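Local coordinates for protein glutamine cyclotransferase (Porphyromonas gingivalis W83, PDB 6QQL) that probably catalyses the zinc-dependent cyclisation of N-terminal glutamine to pyroglutamate in peptides and proteins, as a type II glutaminyl cyclase, at residues 26-31 and 296-301; 226-231 and 265-270; 210-215 and 240-245. All blocks are in the same frame, centred on the assembly; numbering follows the deposited sequence.

Contact 1: 26-31 and 296-301; sequences DLFSAD and VLDAVG
Phe28 lays its ring flat against the backbone of helix 294-311 at Gly301, and Ala30, two residues on, meets Asp298 one turn earlier in the same helix. With CG anti to the backbone N (chi1 178°), the Phe28 ring is set over Gly301. Phe28 CB lies 4.1 Å from Gly301 C, and CG and CD2 continue over the same peptide carbon, Phe28 CD2 at 3.6 Å from Gly301 C. Farther out, CE2 and CZ come closest to Gly301 CA. This CA sits almost over the middle of the ring, 3.4 Å from the Phe28 centroid and 13° off the ring normal, a CH-pi contact. On the other flank CD1 has Asp298 OD1 near the ring plane, at the edge, while Phe28 CE1 comes to 3.7 Å from Leu297 O, an oxygen already hydrogen-bonded to Gly301 N within the helix. The second point of touch is small and apolar: Ala30 CB packs on Asp298 CB at 3.7 Å. The Asp298 carboxylate turns to Tyr237, whose OH is hydrogen-bonded to OD2. Asp26, Phe28, Asp298 and Glu302 have been seen to bind magnesium in this protein, although the ion is absent here; the Glu302 carboxylate accepts hydrogen bonds from Leu27 N and Phe28 N. The contact joins the N-terminal chain, just as it enters helix 30-42, to the C-terminal helix 294-311, and the Phe28 ring also touches Val140 and Ile144 of helix 131-149, so that it lies wedged among helices.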
# COMPACT_ATOMS: atom_id res chain seq x y z
N ASP A 26 7.04 -12.39 -16.56
CA ASP A 26 8.48 -12.30 -16.76
C ASP A 26 9.22 -11.45 -15.74
O ASP A 26 10.34 -11.81 -15.36
CB ASP A 26 8.77 -11.76 -18.16
CG ASP A 26 9.54 -12.74 -19.02
OD1 ASP A 26 9.91 -13.81 -18.50
OD2 ASP A 26 9.76 -12.44 -20.21
N LEU A 27 8.66 -10.33 -15.28
CA LEU A 27 9.47 -9.33 -14.59
C LEU A 27 9.40 -9.37 -13.07
O LEU A 27 10.31 -8.84 -12.42
CB LEU A 27 9.07 -7.93 -15.03
CG LEU A 27 8.92 -7.79 -16.54
CD1 LEU A 27 8.25 -6.47 -16.89
CD2 LEU A 27 10.31 -7.91 -17.15
N PHE A 28 8.37 -9.96 -12.48
CA PHE A 28 8.15 -9.84 -11.05
C PHE A 28 8.27 -11.19 -10.36
O PHE A 28 7.64 -12.16 -10.78
CB PHE A 28 6.77 -9.24 -10.83
CG PHE A 28 6.37 -9.09 -9.40
CD1 PHE A 28 5.77 -10.15 -8.73
CD2 PHE A 28 6.50 -7.86 -8.76
CE1 PHE A 28 5.36 -10.00 -7.42
CE2 PHE A 28 6.07 -7.69 -7.44
CZ PHE A 28 5.51 -8.76 -6.77
N SER A 29 9.02 -11.24 -9.27
CA SER A 29 9.19 -12.47 -8.52
C SER A 29 8.29 -12.42 -7.30
O SER A 29 8.47 -11.57 -6.42
CB SER A 29 10.63 -12.69 -8.08
OG SER A 29 10.60 -13.55 -6.95
N ALA A 30 7.30 -13.30 -7.26
CA ALA A 30 6.44 -13.36 -6.08
C ALA A 30 7.15 -13.99 -4.89
O ALA A 30 6.83 -13.66 -3.73
CB ALA A 30 5.16 -14.10 -6.43
N ASP A 31 8.13 -14.88 -5.13
CA ASP A 31 8.85 -15.47 -4.01
C ASP A 31 9.57 -14.39 -3.21
O ASP A 31 9.49 -14.35 -1.98
CB ASP A 31 9.85 -16.53 -4.47
CG ASP A 31 9.18 -17.83 -4.83
OD1 ASP A 31 8.12 -18.14 -4.23
OD2 ASP A 31 9.76 -18.56 -5.66
N VAL A 296 -1.63 -14.64 -5.33
CA VAL A 296 -2.25 -13.33 -5.27
C VAL A 296 -1.18 -12.25 -5.28
O VAL A 296 -1.29 -11.26 -6.00
CB VAL A 296 -3.19 -13.24 -4.06
CG1 VAL A 296 -3.92 -11.94 -4.07
CG2 VAL A 296 -4.18 -14.35 -4.12
N LEU A 297 -0.10 -12.43 -4.51
CA LEU A 297 1.02 -11.50 -4.63
C LEU A 297 1.52 -11.40 -6.07
O LEU A 297 1.77 -10.29 -6.56
CB LEU A 297 2.17 -11.89 -3.68
CG LEU A 297 1.87 -11.65 -2.20
CD1 LEU A 297 2.98 -12.12 -1.31
CD2 LEU A 297 1.59 -10.19 -1.97
N ASP A 298 1.62 -12.54 -6.79
CA ASP A 298 2.12 -12.50 -8.17
C ASP A 298 1.18 -11.70 -9.07
O ASP A 298 1.64 -10.86 -9.86
CB ASP A 298 2.33 -13.92 -8.73
CG ASP A 298 2.97 -13.94 -10.15
OD1 ASP A 298 4.13 -13.51 -10.33
OD2 ASP A 298 2.31 -14.38 -11.12
N ALA A 299 -0.13 -11.91 -8.95
CA ALA A 299 -1.08 -11.22 -9.82
C ALA A 299 -0.97 -9.71 -9.69
O ALA A 299 -0.79 -9.01 -10.69
CB ALA A 299 -2.51 -11.66 -9.48
N VAL A 300 -1.07 -9.20 -8.47
CA VAL A 300 -0.95 -7.76 -8.26
C VAL A 300 0.41 -7.28 -8.72
O VAL A 300 0.52 -6.31 -9.48
CB VAL A 300 -1.17 -7.40 -6.78
CG1 VAL A 300 -0.87 -5.91 -6.58
CG2 VAL A 300 -2.57 -7.76 -6.32
N GLY A 301 1.47 -7.94 -8.23
CA GLY A 301 2.83 -7.54 -8.57
C GLY A 301 3.11 -7.56 -10.06
O GLY A 301 3.59 -6.57 -10.63

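Contact 2: 226-231 and 265-270; sequences SAVWQT and IDIINY
Val228 and Trp229 of helix 222-234 pack on Ile265 and Ile267 of strand 264-268, an outermost strand of the central mixed sheet in this alpha/beta fold of the M28 peptidase family. Helix and strand segments run at 35° to each other, with 10.6 Å between their axes, and the two segments meet only through side chains. The aliphatic contacts come first. Val228 and Ile265 reach toward each other tip to tip, CG2 of Val228 touching CD1 of Ile265 at 3.5 Å. The isoleucine arrives there because its CG1 stands between the backbone N and the carbonyl carbon (chi1 71°), with CD1 extended beyond it. The other branch of the valine, CG1, makes a looser contact with Ile267 CD1. Aromatic-aliphatic packing follows: the six-membered end of the Trp229 indole slides past Ile267, Trp229 CZ3 lying 4.0 Å from Ile267 CG1, while Ile265 CD1 sits at the indole edge, near its plane, 4.3 Å from CZ3. Around the same indole, Trp213 and Phe241 make edge-to-face pairs, and NE1 has weak hydrogen bonds to Ile242 O and Phe211 O, which probably help to set its orientation. On the sheet side, Ile265 and Ile267 are held by backbone bonds to strand 197-202. No hydrogen bond crosses between the two segments; within the helix, Ala227 O is gripped twice, by Thr231 N and, from the opposite face of the carbonyl plane, by Thr231 OG1 at 3.1 Å.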
# COMPACT_ATOMS: atom_id res chain seq x y z
N SER A 226 -8.91 1.56 -15.83
CA SER A 226 -9.08 0.67 -16.98
C SER A 226 -7.74 0.10 -17.44
O SER A 226 -7.63 -1.10 -17.73
CB SER A 226 -9.77 1.39 -18.14
OG SER A 226 -11.04 1.88 -17.75
N ALA A 227 -6.73 0.96 -17.55
CA ALA A 227 -5.42 0.53 -18.02
C ALA A 227 -4.85 -0.58 -17.13
O ALA A 227 -4.25 -1.54 -17.63
CB ALA A 227 -4.47 1.73 -18.09
N VAL A 228 -5.00 -0.46 -15.81
CA VAL A 228 -4.46 -1.49 -14.93
C VAL A 228 -5.23 -2.79 -15.11
O VAL A 228 -4.65 -3.85 -15.35
CB VAL A 228 -4.48 -1.02 -13.47
CG1 VAL A 228 -4.11 -2.18 -12.55
CG2 VAL A 228 -3.50 0.12 -13.26
N TRP A 229 -6.56 -2.71 -15.03
CA TRP A 229 -7.40 -3.91 -15.08
C TRP A 229 -7.30 -4.61 -16.42
O TRP A 229 -7.46 -5.84 -16.50
CB TRP A 229 -8.83 -3.53 -14.76
CG TRP A 229 -9.28 -3.87 -13.36
CD1 TRP A 229 -10.24 -4.79 -13.00
CD2 TRP A 229 -8.80 -3.29 -12.14
NE1 TRP A 229 -10.39 -4.80 -11.62
CE2 TRP A 229 -9.51 -3.90 -11.07
CE3 TRP A 229 -7.84 -2.31 -11.84
CZ2 TRP A 229 -9.29 -3.56 -9.75
CZ3 TRP A 229 -7.61 -1.99 -10.52
CH2 TRP A 229 -8.34 -2.61 -9.49
N GLN A 230 -7.09 -3.86 -17.50
CA GLN A 230 -6.88 -4.48 -18.80
C GLN A 230 -5.51 -5.14 -18.87
O GLN A 230 -5.36 -6.19 -19.50
CB GLN A 230 -7.07 -3.44 -19.89
CG GLN A 230 -8.54 -3.25 -20.16
CD GLN A 230 -8.86 -2.64 -21.51
OE1 GLN A 230 -9.42 -3.31 -22.38
NE2 GLN A 230 -8.55 -1.35 -21.68
N THR A 231 -4.50 -4.55 -18.23
CA THR A 231 -3.21 -5.23 -18.13
C THR A 231 -3.37 -6.57 -17.43
O THR A 231 -2.98 -7.61 -17.97
CB THR A 231 -2.20 -4.34 -17.39
OG1 THR A 231 -1.79 -3.25 -18.23
CG2 THR A 231 -0.98 -5.15 -16.89
N ILE A 265 -5.67 5.19 -8.05
CA ILE A 265 -6.53 4.03 -7.86
C ILE A 265 -6.03 3.21 -6.68
O ILE A 265 -4.85 3.23 -6.32
CB ILE A 265 -6.63 3.12 -9.11
CG1 ILE A 265 -5.31 2.37 -9.32
CG2 ILE A 265 -7.10 3.92 -10.32
CD1 ILE A 265 -5.22 1.61 -10.62
N ASP A 266 -6.94 2.43 -6.12
CA ASP A 266 -6.69 1.60 -4.95
C ASP A 266 -6.93 0.14 -5.33
O ASP A 266 -8.08 -0.30 -5.45
CB ASP A 266 -7.60 2.04 -3.81
CG ASP A 266 -7.15 1.49 -2.48
OD1 ASP A 266 -6.10 0.83 -2.41
OD2 ASP A 266 -7.87 1.72 -1.50
N ILE A 267 -5.86 -0.63 -5.48
CA ILE A 267 -5.97 -2.07 -5.63
C ILE A 267 -6.10 -2.65 -4.22
O ILE A 267 -5.12 -2.70 -3.48
CB ILE A 267 -4.78 -2.67 -6.39
CG1 ILE A 267 -4.68 -2.07 -7.79
CG2 ILE A 267 -4.97 -4.16 -6.55
CD1 ILE A 267 -3.26 -2.01 -8.33
N ILE A 268 -7.30 -3.06 -3.84
CA ILE A 268 -7.61 -3.41 -2.46
C ILE A 268 -8.59 -4.58 -2.43
O ILE A 268 -9.58 -4.62 -3.18
CB ILE A 268 -8.18 -2.20 -1.69
CG1 ILE A 268 -8.60 -2.61 -0.27
CG2 ILE A 268 -9.33 -1.55 -2.46
CD1 ILE A 268 -8.75 -1.43 0.70
N ASN A 269 -8.34 -5.52 -1.53
CA ASN A 269 -9.17 -6.71 -1.41
C ASN A 269 -10.49 -6.35 -0.73
O ASN A 269 -10.57 -6.25 0.49
CB ASN A 269 -8.43 -7.78 -0.63
CG ASN A 269 -9.19 -9.06 -0.57
OD1 ASN A 269 -10.17 -9.22 -1.29
ND2 ASN A 269 -8.72 -9.99 0.25
N TYR A 270 -11.54 -6.21 -1.53
CA TYR A 270 -12.86 -5.87 -1.03
C TYR A 270 -13.89 -6.49 -1.95
O TYR A 270 -13.68 -6.59 -3.16
CB TYR A 270 -13.04 -4.34 -0.92
CG TYR A 270 -14.43 -3.87 -0.51
CD1 TYR A 270 -15.47 -3.78 -1.43
CD2 TYR A 270 -14.70 -3.53 0.82
CE1 TYR A 270 -16.76 -3.35 -1.04
CE2 TYR A 270 -15.98 -3.09 1.22
CZ TYR A 270 -17.00 -3.01 0.28
OH TYR A 270 -18.26 -2.59 0.65

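Contact 3: 210-215 and 240-245; sequences TFYWEY and YFIQAD
Trp213 spreads one face of its indole over the backbone of residues 242-244, in a short parallel beta pair, strand 211-213 beside strand 241-243, that is interrupted by a beta bulge. Its CG stands anti to the carbonyl carbon (chi1 -59°), which swings the indole over the neighbouring backbone. Ala244 N lies 3.4 Å above the Trp213 indole plane, over its centre, with Gln243 C and Ile242 O nearer the rim; Gln243 OE1 and Asp245 OD1 stand at the edge. The Tyr212 ring, on the other side of the pair, runs alongside Ile242: Ile242 CG1 lies over one face, Ile242 CB touches Tyr212 CE1 at 3.5 Å, and Ala244 O is at the ring edge. Phe211 and Phe241 share the side of Trp213, their planes inclined at 44°, with Phe211 CD2 above the centre of the Phe241 ring. Both rings pack on Ile267 of strand 264-268 and on helix 294-311.

Three backbone hydrogen bonds join the segments: Phe211 N to Tyr240 O (3.0 Å), Ile242 N to Phe211 O (2.9 Å) and Trp213 N to Ala244 O. Phe211 pairs with Phe241 but Trp213 with Asp245, a register shift of two. An inverse gamma turn centred on Gln243, with a weak Ala244 N to Ile242 O bond, lies within the bulge, and the chain turns a corner at Ala244. Past it a water donates to Trp213 O at 2.6 Å and to Asp245 OD1 at 2.7 Å.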
# COMPACT_ATOMS: atom_id res chain seq x y z
N THR A 210 -10.35 -10.40 -3.99
CA THR A 210 -11.14 -9.88 -5.11
C THR A 210 -10.88 -8.39 -5.23
O THR A 210 -11.15 -7.63 -4.30
CB THR A 210 -12.64 -10.12 -4.90
OG1 THR A 210 -13.08 -9.50 -3.69
CG2 THR A 210 -12.97 -11.59 -4.79
N PHE A 211 -10.37 -7.96 -6.38
CA PHE A 211 -10.09 -6.54 -6.63
C PHE A 211 -11.12 -6.00 -7.63
O PHE A 211 -10.98 -6.18 -8.85
CB PHE A 211 -8.66 -6.36 -7.12
CG PHE A 211 -7.64 -7.01 -6.23
CD1 PHE A 211 -7.49 -6.61 -4.91
CD2 PHE A 211 -6.85 -8.04 -6.71
CE1 PHE A 211 -6.56 -7.21 -4.10
CE2 PHE A 211 -5.90 -8.66 -5.88
CZ PHE A 211 -5.77 -8.24 -4.59
N TYR A 212 -12.12 -5.29 -7.10
CA TYR A 212 -13.13 -4.58 -7.86
C TYR A 212 -12.75 -3.11 -7.97
O TYR A 212 -11.81 -2.64 -7.34
CB TYR A 212 -14.51 -4.73 -7.22
CG TYR A 212 -14.99 -6.15 -7.12
CD1 TYR A 212 -15.69 -6.75 -8.16
CD2 TYR A 212 -14.75 -6.90 -5.98
CE1 TYR A 212 -16.14 -8.06 -8.07
CE2 TYR A 212 -15.20 -8.21 -5.87
CZ TYR A 212 -15.89 -8.79 -6.92
OH TYR A 212 -16.32 -10.10 -6.81
N TRP A 213 -13.50 -2.40 -8.81
CA TRP A 213 -13.34 -0.95 -8.97
C TRP A 213 -13.78 -0.21 -7.70
O TRP A 213 -14.98 -0.09 -7.43
CB TRP A 213 -14.16 -0.45 -10.16
CG TRP A 213 -13.83 -1.06 -11.48
CD1 TRP A 213 -12.62 -1.54 -11.88
CD2 TRP A 213 -14.72 -1.23 -12.59
NE1 TRP A 213 -12.71 -2.01 -13.18
CE2 TRP A 213 -13.99 -1.83 -13.63
CE3 TRP A 213 -16.08 -0.94 -12.79
CZ2 TRP A 213 -14.56 -2.13 -14.86
CZ3 TRP A 213 -16.65 -1.25 -14.02
CH2 TRP A 213 -15.89 -1.83 -15.04
N GLU A 214 -12.81 0.28 -6.92
CA GLU A 214 -13.11 1.19 -5.82
C GLU A 214 -13.71 2.47 -6.37
O GLU A 214 -13.23 3.00 -7.38
CB GLU A 214 -11.83 1.50 -5.03
CG GLU A 214 -12.07 2.16 -3.67
CD GLU A 214 -12.33 3.67 -3.77
OE1 GLU A 214 -13.28 4.15 -3.11
OE2 GLU A 214 -11.59 4.37 -4.49
N TYR A 215 -14.76 2.97 -5.70
CA TYR A 215 -15.58 4.03 -6.30
C TYR A 215 -14.76 5.29 -6.60
O TYR A 215 -14.80 5.81 -7.71
CB TYR A 215 -16.77 4.39 -5.42
CG TYR A 215 -17.55 5.54 -6.05
CD1 TYR A 215 -18.27 5.36 -7.22
CD2 TYR A 215 -17.54 6.82 -5.48
CE1 TYR A 215 -18.96 6.40 -7.81
CE2 TYR A 215 -18.24 7.86 -6.06
CZ TYR A 215 -18.94 7.66 -7.23
OH TYR A 215 -19.64 8.70 -7.83
N TYR A 240 -8.78 -12.44 -10.55
CA TYR A 240 -8.45 -11.57 -9.44
C TYR A 240 -8.88 -10.12 -9.64
O TYR A 240 -9.46 -9.52 -8.74
CB TYR A 240 -6.93 -11.65 -9.19
CG TYR A 240 -6.50 -12.95 -8.56
CD1 TYR A 240 -6.88 -13.27 -7.27
CD2 TYR A 240 -5.71 -13.85 -9.25
CE1 TYR A 240 -6.48 -14.45 -6.68
CE2 TYR A 240 -5.31 -15.05 -8.67
CZ TYR A 240 -5.70 -15.34 -7.38
OH TYR A 240 -5.32 -16.53 -6.78
N PHE A 241 -8.60 -9.55 -10.82
CA PHE A 241 -9.02 -8.19 -11.15
C PHE A 241 -10.38 -8.22 -11.84
O PHE A 241 -10.47 -8.44 -13.05
CB PHE A 241 -7.95 -7.50 -12.00
CG PHE A 241 -6.72 -7.17 -11.22
CD1 PHE A 241 -5.78 -8.14 -10.92
CD2 PHE A 241 -6.51 -5.87 -10.77
CE1 PHE A 241 -4.64 -7.83 -10.20
CE2 PHE A 241 -5.37 -5.55 -10.04
CZ PHE A 241 -4.43 -6.53 -9.76
N ILE A 242 -11.44 -7.97 -11.09
CA ILE A 242 -12.80 -8.10 -11.61
C ILE A 242 -13.28 -6.73 -12.10
O ILE A 242 -13.23 -5.74 -11.37
CB ILE A 242 -13.74 -8.68 -10.54
CG1 ILE A 242 -13.02 -9.80 -9.79
CG2 ILE A 242 -14.98 -9.23 -11.20
CD1 ILE A 242 -12.46 -10.86 -10.68
N GLN A 243 -13.76 -6.70 -13.35
CA GLN A 243 -14.18 -5.46 -14.00
C GLN A 243 -15.65 -5.19 -13.67
O GLN A 243 -16.57 -5.51 -14.43
CB GLN A 243 -13.91 -5.53 -15.50
CG GLN A 243 -12.45 -5.85 -15.78
CD GLN A 243 -11.89 -5.16 -17.01
OE1 GLN A 243 -11.85 -3.92 -17.09
NE2 GLN A 243 -11.43 -5.96 -17.98
N ALA A 244 -15.86 -4.62 -12.49
CA ALA A 244 -17.18 -4.43 -11.92
C ALA A 244 -17.03 -3.56 -10.68
O ALA A 244 -15.96 -3.51 -10.07
CB ALA A 244 -17.83 -5.77 -11.56
N ASP A 245 -18.10 -2.85 -10.34
CA ASP A 245 -18.06 -1.93 -9.20
C ASP A 245 -17.85 -2.68 -7.89
O ASP A 245 -18.40 -3.77 -7.69
CB ASP A 245 -19.36 -1.13 -9.14
CG ASP A 245 -19.60 -0.33 -10.40
OD1 ASP A 245 -18.91 0.69 -10.61
OD2 ASP A 245 -20.48 -0.75 -11.20
O HOH W 1 -16.88 1.01 -8.85

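From the N terminus, residues 26-31 find their partner only at 296-301, so contact 1 closes a loop of 264 residues and brings the N-terminal chain against the C-terminal helix. Contacts 2 and 3 both nest inside it. The segments there come in the order 210-215, 226-231, 240-245 and 265-270: contact 3 closes a mostly helical loop of 24 residues, contact 2 one of 33, and the two alternate and therefore cross. Asn269 and Thr210 join them directly. Together they tie the short parallel pair and helix 222-234 to the edge of the central sheet, while Val296 and Val300 of the C-terminal helix pack on Tyr240 and Phe211, linking contact 1 to contact 3.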